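Local atomic coordinates of glucokinase (Thermus thermophilus, PDB entry 3VOV), a protein that catalyses the ATP-dependent phosphorylation of hexoses such as glucose and belongs to the zinc-binding ROK kinases of the actin-like ATPase superfamily. Residues Ala15-Gly20 and Ala54-Glu59; Val27-Pro32 and Ala47-Arg52; Arg38-Leu43 and Gln86-Arg91; His116-Ala121 and Ala289-Tyr294. All blocks are in the same frame, centred on the assembly; numbering follows the deposited sequence.

The four contacts illustrate how an actin-like kinase domain is assembled in layers around a mixed sheet. Contacts 1 and 2, whose centres lie about 12 Å apart, join neighbouring strands to the end of helix 36-54 and the loop after it; they are linked directly by the backbone bond from Val27 N to Ala15 O (2.9 Å). Contact 3 uses an earlier part of the same helix, and Pro32 of contact 2 packs on its Ala42. On the other face of the sheet, contact 4 meets contact 1 through Phe18, whose CZ is 3.8 Å from Leu291 CG. All four lie away from the zinc site formed by His159, Cys169, Cys171 and Cys176.

Contact 1 (Ala15-Gly20 and Ala54-Glu59); sequences AGVFDG and AGVRGE
Val17, on the strand 12-18, and Ala54, at the end of helix 36-54, make the tight part of this contact. The methyl Ala54 CB sits 3.6 Å from Val17 CG2 and, by the same margin, against Val17 CB, so it rests on the branch point of the valine and not merely on one of its ends. With CG1 anti to the backbone N (chi1 176°), CG2 is the branch left to press into the helix end, and it also approaches the carbonyl oxygen Val56 O at 3.6 Å. That second approach is van der Waals packing of a methyl on a peptide group.

Val17 CG1 stands farther off, 4.1 Å from Ala54 CB and 4.4 Å from Val56 CG2, and here the contact thins toward solvent: Val17 is buried, whereas Ala54 and Val56 are partly exposed and Gly55 between them is exposed. Gly55 leaves the helical conformation with positive phi (75°), a turn glycine takes easily, and the chain doubles back so that Val56 also faces the strand. Beyond it, Gly58 N is hydrogen-bonded to Glu51 OE2, a carboxylate that reaches back from the helix to the departing loop, while Val4 of the adjacent strand and Glu51 also touch Val17.

No hydrogen bond or charge pair crosses between the two segments. Their association therefore rests on apolar packing of a few methyl groups and one peptide oxygen, and the polar bonds that hold the strand and the loop in place run to other neighbours, Ser25 OG at Val17 N among them.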
# COMPACT_ATOMS: atom_id res chain seq x y z
N ALA B 15 -4.04 24.90 36.33
CA ALA B 15 -3.61 24.34 37.59
C ALA B 15 -4.81 23.95 38.46
O ALA B 15 -5.86 24.60 38.38
CB ALA B 15 -2.69 25.37 38.34
N GLY B 16 -4.68 22.92 39.28
CA GLY B 16 -5.73 22.67 40.26
C GLY B 16 -5.28 21.67 41.26
O GLY B 16 -4.49 20.79 40.93
N VAL B 17 -5.76 21.85 42.51
CA VAL B 17 -5.64 20.83 43.55
C VAL B 17 -6.59 19.71 43.19
O VAL B 17 -7.64 19.96 42.59
CB VAL B 17 -5.94 21.41 44.98
CG1 VAL B 17 -5.89 20.32 46.05
CG2 VAL B 17 -4.92 22.53 45.35
N PHE B 18 -6.20 18.47 43.48
CA PHE B 18 -6.93 17.32 43.01
C PHE B 18 -6.94 16.37 44.17
O PHE B 18 -5.91 16.20 44.82
CB PHE B 18 -6.16 16.67 41.85
CG PHE B 18 -6.77 15.40 41.34
CD1 PHE B 18 -7.96 15.42 40.62
CD2 PHE B 18 -6.12 14.18 41.54
CE1 PHE B 18 -8.51 14.25 40.14
CE2 PHE B 18 -6.62 13.02 41.04
CZ PHE B 18 -7.86 13.04 40.33
N ASP B 19 -8.06 15.68 44.40
CA ASP B 19 -8.15 14.82 45.59
C ASP B 19 -8.15 13.32 45.29
O ASP B 19 -8.37 12.49 46.21
CB ASP B 19 -9.37 15.19 46.41
CG ASP B 19 -10.68 14.86 45.71
OD1 ASP B 19 -10.68 14.16 44.66
OD2 ASP B 19 -11.73 15.30 46.22
N GLY B 20 -7.87 12.97 44.04
CA GLY B 20 -7.85 11.58 43.61
C GLY B 20 -9.04 11.30 42.72
O GLY B 20 -9.00 10.36 41.90
N ALA B 54 -8.13 26.28 46.82
CA ALA B 54 -8.68 25.05 47.36
C ALA B 54 -8.61 25.04 48.89
O ALA B 54 -9.28 24.23 49.54
CB ALA B 54 -7.96 23.83 46.80
N GLY B 55 -7.75 25.90 49.45
CA GLY B 55 -7.58 25.96 50.87
C GLY B 55 -6.79 24.77 51.34
O GLY B 55 -6.75 24.47 52.53
N VAL B 56 -6.14 24.09 50.40
CA VAL B 56 -5.36 22.92 50.76
C VAL B 56 -4.11 22.95 49.92
O VAL B 56 -4.14 23.41 48.78
CB VAL B 56 -6.05 21.57 50.39
CG1 VAL B 56 -6.08 20.67 51.59
CG2 VAL B 56 -7.44 21.81 49.88
N ARG B 57 -3.06 22.39 50.49
CA ARG B 57 -1.75 22.24 49.89
C ARG B 57 -1.60 20.83 49.30
O ARG B 57 -2.02 19.85 49.91
CB ARG B 57 -0.76 22.42 51.03
CG ARG B 57 0.71 22.57 50.66
CD ARG B 57 1.57 22.80 51.95
NE ARG B 57 2.99 22.54 51.70
CZ ARG B 57 3.81 23.41 51.14
NH1 ARG B 57 3.37 24.61 50.78
NH2 ARG B 57 5.08 23.08 50.95
N GLY B 58 -0.99 20.70 48.12
CA GLY B 58 -0.77 19.36 47.60
C GLY B 58 0.52 18.78 48.13
O GLY B 58 1.47 19.53 48.44
N GLU B 59 0.60 17.46 48.24
CA GLU B 59 1.90 16.88 48.57
C GLU B 59 2.84 16.52 47.43
O GLU B 59 3.99 16.12 47.67
CB GLU B 59 1.81 15.75 49.59
CG GLU B 59 0.74 14.73 49.45
CD GLU B 59 0.68 13.92 50.73
OE1 GLU B 59 0.13 14.42 51.73
OE2 GLU B 59 1.18 12.78 50.74

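Contact 2 (Val27-Pro32 and Ala47-Arg52); sequences VVVPTP and AERAER
Arg49 sets its CG anti to the backbone N (chi1 -174°) and stays extended through to NE, a conformation that carries the side chain from the helix out across Val27. The valine turns CG1 anti to its own backbone N (chi1 164°), and both of its methyls thereby face the arginine. Val27 CG2 lies 3.8 Å from Arg49 CG and about as far from NE, while Val27 CG1 covers one face of the guanidinium, 3.7 Å above its plane and toward the rim. Further along the strand, Val29 CG1 approaches Arg49 NH1 obliquely at 4.1 Å.

This is the start of a beta-alpha-beta crossover: the edge strand 27-30 leads into helix 36-54, and the axis of its segment 47-52 passes 8.8 Å from that of strand 27-30, at 154° between chain directions, close to antiparallel, before the chain enters strand 61-65. Val27 CG2 also meets the buried Ala50, 4.4 Å from its CB. An alanine in place of Val27 would probably remove the valine methyls from the aliphatic part and one guanidinium face of Arg49 and leave the side chain freer to swing. The charge of Arg49 is met one turn along the helix, where Glu53 OE2 forms a salt bridge with NE. The carbonyl oxygen of Ala50 is hydrogen-bonded to Ser25 OG.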
# COMPACT_ATOMS: atom_id res chain seq x y z
N VAL B 27 -7.37 27.00 38.01
CA VAL B 27 -6.78 28.32 37.76
C VAL B 27 -6.27 28.26 36.36
O VAL B 27 -5.68 27.25 35.94
CB VAL B 27 -5.64 28.60 38.77
CG1 VAL B 27 -4.70 29.78 38.30
CG2 VAL B 27 -6.24 28.87 40.14
N VAL B 28 -6.54 29.29 35.59
CA VAL B 28 -6.01 29.33 34.23
C VAL B 28 -5.35 30.69 34.05
O VAL B 28 -5.95 31.72 34.44
CB VAL B 28 -7.09 29.00 33.16
CG1 VAL B 28 -6.56 29.17 31.74
CG2 VAL B 28 -7.70 27.58 33.39
N VAL B 29 -4.11 30.68 33.53
CA VAL B 29 -3.30 31.86 33.33
C VAL B 29 -2.61 31.74 31.97
O VAL B 29 -2.46 30.65 31.44
CB VAL B 29 -2.23 32.04 34.47
CG1 VAL B 29 -2.94 32.27 35.84
CG2 VAL B 29 -1.32 30.83 34.58
N PRO B 30 -2.20 32.88 31.39
CA PRO B 30 -1.51 32.79 30.08
C PRO B 30 -0.12 32.15 30.21
O PRO B 30 0.53 32.31 31.24
CB PRO B 30 -1.41 34.28 29.64
CG PRO B 30 -2.51 35.00 30.48
CD PRO B 30 -2.39 34.28 31.82
N THR B 31 0.34 31.44 29.17
CA THR B 31 1.70 30.91 29.20
C THR B 31 2.69 32.01 28.78
O THR B 31 2.56 32.54 27.69
CB THR B 31 1.85 29.72 28.23
OG1 THR B 31 0.86 28.72 28.53
CG2 THR B 31 3.25 29.13 28.30
N PRO B 32 3.68 32.36 29.63
CA PRO B 32 4.62 33.44 29.25
C PRO B 32 5.35 33.25 27.93
O PRO B 32 5.54 32.12 27.50
CB PRO B 32 5.61 33.46 30.41
CG PRO B 32 4.80 32.99 31.58
CD PRO B 32 3.90 31.93 31.03
N ALA B 47 0.36 27.03 40.63
CA ALA B 47 0.26 26.02 41.68
C ALA B 47 -0.19 26.64 43.01
O ALA B 47 -1.17 26.19 43.62
CB ALA B 47 1.60 25.26 41.83
N GLU B 48 0.52 27.70 43.45
CA GLU B 48 0.23 28.35 44.75
C GLU B 48 -1.19 28.89 44.77
O GLU B 48 -1.93 28.70 45.76
CB GLU B 48 1.24 29.46 45.07
CG GLU B 48 1.88 29.25 46.46
CD GLU B 48 1.45 30.23 47.58
OE1 GLU B 48 0.23 30.52 47.77
OE2 GLU B 48 2.36 30.71 48.32
N ARG B 49 -1.57 29.57 43.69
CA ARG B 49 -2.93 30.07 43.57
C ARG B 49 -4.00 28.98 43.69
O ARG B 49 -5.01 29.15 44.40
CB ARG B 49 -3.10 30.91 42.30
CG ARG B 49 -4.46 31.56 42.23
CD ARG B 49 -4.58 32.54 41.09
NE ARG B 49 -5.98 32.61 40.68
CZ ARG B 49 -6.42 33.15 39.55
NH1 ARG B 49 -5.58 33.69 38.67
NH2 ARG B 49 -7.73 33.12 39.30
N ALA B 50 -3.79 27.85 43.00
CA ALA B 50 -4.72 26.73 43.08
C ALA B 50 -4.83 26.23 44.52
O ALA B 50 -5.90 25.82 44.99
CB ALA B 50 -4.23 25.57 42.16
N GLU B 51 -3.70 26.24 45.22
CA GLU B 51 -3.67 25.77 46.58
C GLU B 51 -4.37 26.77 47.51
O GLU B 51 -5.05 26.35 48.44
CB GLU B 51 -2.24 25.54 46.98
CG GLU B 51 -1.72 24.18 46.48
CD GLU B 51 -0.29 23.93 46.91
OE1 GLU B 51 0.50 24.88 46.89
OE2 GLU B 51 0.04 22.78 47.26
N ARG B 52 -4.22 28.06 47.26
CA ARG B 52 -4.96 29.09 48.02
C ARG B 52 -6.46 28.98 47.77
O ARG B 52 -7.27 29.06 48.71
CB ARG B 52 -4.49 30.51 47.65
CG ARG B 52 -3.08 30.80 48.12
CD ARG B 52 -2.78 32.30 48.07
NE ARG B 52 -2.78 32.85 46.71
CZ ARG B 52 -1.73 32.88 45.90
NH1 ARG B 52 -0.57 32.36 46.29
NH2 ARG B 52 -1.84 33.41 44.69

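Contact 3 (Arg38-Leu43 and Gln86-Arg91); sequences RVAEAL and QDFPIR
Ala40 and Leu43 meet Phe88 and Ile90 at the junction of two helices, where the side of helix 36-54 receives the start of helix 90-98. At the middle is Ile90 CD1, 3.7 Å from Ala40 CB and 3.8 Å from Leu43 CD1, so that one methyl fills the space between residues three apart on the facing helix. CG1 anti to the backbone N (chi1 -161°) points the isoleucine branch at the helix, and a bend at chi2 (50°) sets CD1 between the two residues. Its side chain and that of Leu43 cross at about a right angle.

Phe88 completes the group with its edge. CE2 stands 4.2 Å from Ala40 CB, which lies near the plane of the ring, and Ile90 CD1 also touches the rim in plane. Between these two residues Pro89 takes the N-cap position and forms an inverse gamma turn, closed by the bond from Ile90 N to Phe88 O, which brings both side chains round to the same neighbour.

Leu63 of strand 61-65 touches both Leu43 and Ile90. Two crossover helices packed side by side on one face of a mixed sheet are characteristic of the ribonuclease H-like fold shared by actin-like kinases.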
# COMPACT_ATOMS: atom_id res chain seq x y z
N ARG B 38 10.66 32.26 33.18
CA ARG B 38 9.39 32.88 33.48
C ARG B 38 8.22 31.87 33.45
O ARG B 38 7.30 31.95 34.25
CB ARG B 38 9.10 34.05 32.56
CG ARG B 38 8.13 35.01 33.21
CD ARG B 38 8.87 36.00 34.11
NE ARG B 38 9.73 36.86 33.32
CZ ARG B 38 9.31 37.93 32.65
NH1 ARG B 38 8.03 38.29 32.69
NH2 ARG B 38 10.18 38.64 31.94
N VAL B 39 8.29 30.91 32.52
CA VAL B 39 7.33 29.82 32.46
C VAL B 39 7.35 29.05 33.78
O VAL B 39 6.31 28.73 34.37
CB VAL B 39 7.61 28.87 31.28
CG1 VAL B 39 6.69 27.62 31.35
CG2 VAL B 39 7.37 29.63 29.97
N ALA B 40 8.54 28.75 34.24
CA ALA B 40 8.67 28.04 35.50
C ALA B 40 8.06 28.85 36.66
O ALA B 40 7.34 28.28 37.51
CB ALA B 40 10.14 27.72 35.75
N GLU B 41 8.30 30.18 36.70
CA GLU B 41 7.64 31.03 37.72
C GLU B 41 6.11 31.03 37.57
O GLU B 41 5.39 30.95 38.56
CB GLU B 41 8.12 32.48 37.71
CG GLU B 41 9.60 32.64 38.03
CD GLU B 41 10.19 33.99 37.61
OE1 GLU B 41 11.43 34.11 37.65
OE2 GLU B 41 9.42 34.91 37.22
N ALA B 42 5.63 31.13 36.34
CA ALA B 42 4.19 31.09 36.13
C ALA B 42 3.57 29.78 36.63
O ALA B 42 2.50 29.80 37.22
CB ALA B 42 3.84 31.29 34.66
N LEU B 43 4.25 28.67 36.38
CA LEU B 43 3.81 27.35 36.86
C LEU B 43 3.74 27.29 38.39
O LEU B 43 2.72 26.85 38.96
CB LEU B 43 4.72 26.24 36.31
CG LEU B 43 4.55 25.90 34.78
CD1 LEU B 43 5.70 24.98 34.26
CD2 LEU B 43 3.18 25.28 34.48
N GLN B 86 13.33 25.07 25.49
CA GLN B 86 14.19 24.06 24.86
C GLN B 86 15.22 23.39 25.78
O GLN B 86 16.07 24.06 26.39
CB GLN B 86 14.87 24.63 23.60
CG GLN B 86 14.07 24.37 22.29
CD GLN B 86 14.65 23.22 21.45
OE1 GLN B 86 14.00 22.18 21.26
NE2 GLN B 86 15.86 23.42 20.92
N ASP B 87 15.16 22.06 25.86
CA ASP B 87 16.00 21.28 26.79
C ASP B 87 15.97 21.88 28.19
O ASP B 87 16.95 21.78 28.94
CB ASP B 87 17.44 21.17 26.28
CG ASP B 87 17.56 20.33 25.01
OD1 ASP B 87 18.10 20.87 24.01
OD2 ASP B 87 17.10 19.16 25.01
N PHE B 88 14.82 22.46 28.54
CA PHE B 88 14.65 23.17 29.78
C PHE B 88 14.35 22.26 30.99
O PHE B 88 13.39 21.49 30.96
CB PHE B 88 13.59 24.24 29.59
CG PHE B 88 13.48 25.15 30.73
CD1 PHE B 88 14.48 26.08 30.97
CD2 PHE B 88 12.41 25.05 31.60
CE1 PHE B 88 14.39 26.92 32.06
CE2 PHE B 88 12.33 25.89 32.68
CZ PHE B 88 13.33 26.82 32.90
N PRO B 89 15.20 22.32 32.04
CA PRO B 89 15.08 21.39 33.18
C PRO B 89 13.99 21.75 34.18
O PRO B 89 14.26 21.97 35.37
CB PRO B 89 16.47 21.46 33.84
CG PRO B 89 16.89 22.89 33.59
CD PRO B 89 16.33 23.26 32.21
N ILE B 90 12.76 21.76 33.68
CA ILE B 90 11.59 22.11 34.44
C ILE B 90 11.45 21.34 35.75
O ILE B 90 11.05 21.94 36.74
CB ILE B 90 10.30 22.04 33.53
CG1 ILE B 90 9.13 22.82 34.13
CG2 ILE B 90 9.87 20.57 33.22
CD1 ILE B 90 9.44 24.25 34.57
N ARG B 91 11.77 20.05 35.77
CA ARG B 91 11.43 19.26 36.95
C ARG B 91 12.13 19.76 38.23
O ARG B 91 11.48 19.99 39.26
CB ARG B 91 11.73 17.80 36.76
CG ARG B 91 11.23 16.97 37.94
CD ARG B 91 11.95 15.67 38.02
NE ARG B 91 11.44 14.75 37.02
CZ ARG B 91 12.16 13.86 36.34
NH1 ARG B 91 13.48 13.74 36.51
NH2 ARG B 91 11.53 13.07 35.47

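Contact 4 (His116-Ala121 and Ala289-Tyr294); sequences HHLGAA and AALTAY
His117 and Leu118, near the end of helix 107-118, meet a single residue of helix 284-299, Leu291. The aliphatic contacts come first. Leu118 and Leu291 reach toward each other tip to tip, Leu118 CD2 lying 3.9 Å from Leu291 CD1. The same methyl of Leu291 is shared with His117, whose CB it approaches at 3.9 Å. One leucine thus bridges two successive side chains, at a backbone separation of 8.4 Å between His117 CA and Leu291 CA that leaves the meeting to the side chains. Phe18 of strand 12-18 touches both leucines and joins them to the sheet.

The second kind of interaction involves the imidazole. His117 directs CG away from its carbonyl carbon (chi1 -69°), and the ring stands beside Leu291, whose CD2 comes to it obliquely. On one face the ring is covered within its own helix: His116 CD2 sits 3.7 Å above the plane, over the centre.

Hydrogen bonds form the third group, and they run to the second domain. His117 NE2 is bonded to the carbonyl oxygen of Gly144, and His116 ND1 to Ser127 OG at the start of strand 127-132. The bond from His117 NE2 to Gly144 O probably helps to fix the rotation of the ring, which turns its carbon side to Leu291.

The arrangement places the helix that leaves the first domain against the C-terminal helix that returns to it, the two-way connection between lobes found in the actin-like ATPase fold.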
# COMPACT_ATOMS: atom_id res chain seq x y z
N HIS B 116 -9.00 6.99 31.49
CA HIS B 116 -9.01 5.68 32.13
C HIS B 116 -9.63 5.64 33.53
O HIS B 116 -10.46 4.78 33.80
CB HIS B 116 -7.59 5.14 32.23
CG HIS B 116 -7.51 3.77 32.79
ND1 HIS B 116 -7.56 2.64 32.00
CD2 HIS B 116 -7.35 3.32 34.07
CE1 HIS B 116 -7.46 1.56 32.77
NE2 HIS B 116 -7.31 1.95 34.02
N HIS B 117 -9.17 6.53 34.41
CA HIS B 117 -9.62 6.62 35.77
C HIS B 117 -10.91 7.38 35.99
O HIS B 117 -11.67 7.02 36.86
CB HIS B 117 -8.51 7.21 36.65
CG HIS B 117 -7.36 6.28 36.82
ND1 HIS B 117 -7.40 5.19 37.66
CD2 HIS B 117 -6.15 6.24 36.21
CE1 HIS B 117 -6.26 4.53 37.57
NE2 HIS B 117 -5.48 5.15 36.69
N LEU B 118 -11.16 8.41 35.21
CA LEU B 118 -12.29 9.34 35.44
C LEU B 118 -13.27 9.47 34.26
O LEU B 118 -14.29 10.13 34.38
CB LEU B 118 -11.69 10.75 35.70
CG LEU B 118 -11.15 11.18 37.09
CD1 LEU B 118 -10.85 10.08 38.10
CD2 LEU B 118 -9.98 12.22 37.06
N GLY B 119 -12.95 8.91 33.10
CA GLY B 119 -13.69 9.22 31.88
C GLY B 119 -14.19 7.97 31.17
O GLY B 119 -14.65 7.02 31.82
N ALA B 120 -14.09 7.96 29.85
CA ALA B 120 -14.73 6.92 29.02
C ALA B 120 -14.35 5.48 29.38
O ALA B 120 -15.09 4.53 29.05
CB ALA B 120 -14.45 7.18 27.52
N ALA B 121 -13.18 5.28 29.99
CA ALA B 121 -12.73 3.93 30.30
C ALA B 121 -12.77 3.61 31.81
O ALA B 121 -12.19 2.62 32.26
CB ALA B 121 -11.33 3.65 29.71
N ALA B 289 -2.53 15.01 34.56
CA ALA B 289 -1.30 15.50 35.23
C ALA B 289 -1.46 15.35 36.75
O ALA B 289 -0.54 14.92 37.46
CB ALA B 289 -1.06 16.96 34.88
N ALA B 290 -2.63 15.67 37.24
CA ALA B 290 -2.87 15.48 38.66
C ALA B 290 -2.84 14.01 39.02
O ALA B 290 -2.23 13.63 40.01
CB ALA B 290 -4.21 16.14 39.08
N LEU B 291 -3.51 13.16 38.24
CA LEU B 291 -3.50 11.74 38.52
C LEU B 291 -2.12 11.12 38.47
O LEU B 291 -1.80 10.18 39.23
CB LEU B 291 -4.36 10.99 37.54
CG LEU B 291 -5.84 10.94 37.82
CD1 LEU B 291 -6.50 10.59 36.46
CD2 LEU B 291 -6.12 9.86 38.90
N THR B 292 -1.29 11.63 37.58
CA THR B 292 0.12 11.20 37.55
C THR B 292 0.75 11.33 38.92
O THR B 292 1.30 10.35 39.46
CB THR B 292 0.92 11.97 36.43
OG1 THR B 292 0.32 11.67 35.18
CG2 THR B 292 2.40 11.58 36.37
N ALA B 293 0.69 12.52 39.50
CA ALA B 293 1.29 12.75 40.83
C ALA B 293 0.56 11.92 41.92
O ALA B 293 1.16 11.38 42.85
CB ALA B 293 1.24 14.27 41.18
N TYR B 294 -0.76 11.86 41.82
CA TYR B 294 -1.58 11.17 42.84
C TYR B 294 -1.21 9.67 42.93
O TYR B 294 -0.94 9.10 44.03
CB TYR B 294 -3.08 11.37 42.50
CG TYR B 294 -3.98 10.70 43.51
CD1 TYR B 294 -4.38 9.37 43.37
CD2 TYR B 294 -4.39 11.40 44.64
CE1 TYR B 294 -5.23 8.76 44.36
CE2 TYR B 294 -5.19 10.82 45.61
CZ TYR B 294 -5.62 9.52 45.46
OH TYR B 294 -6.41 9.01 46.47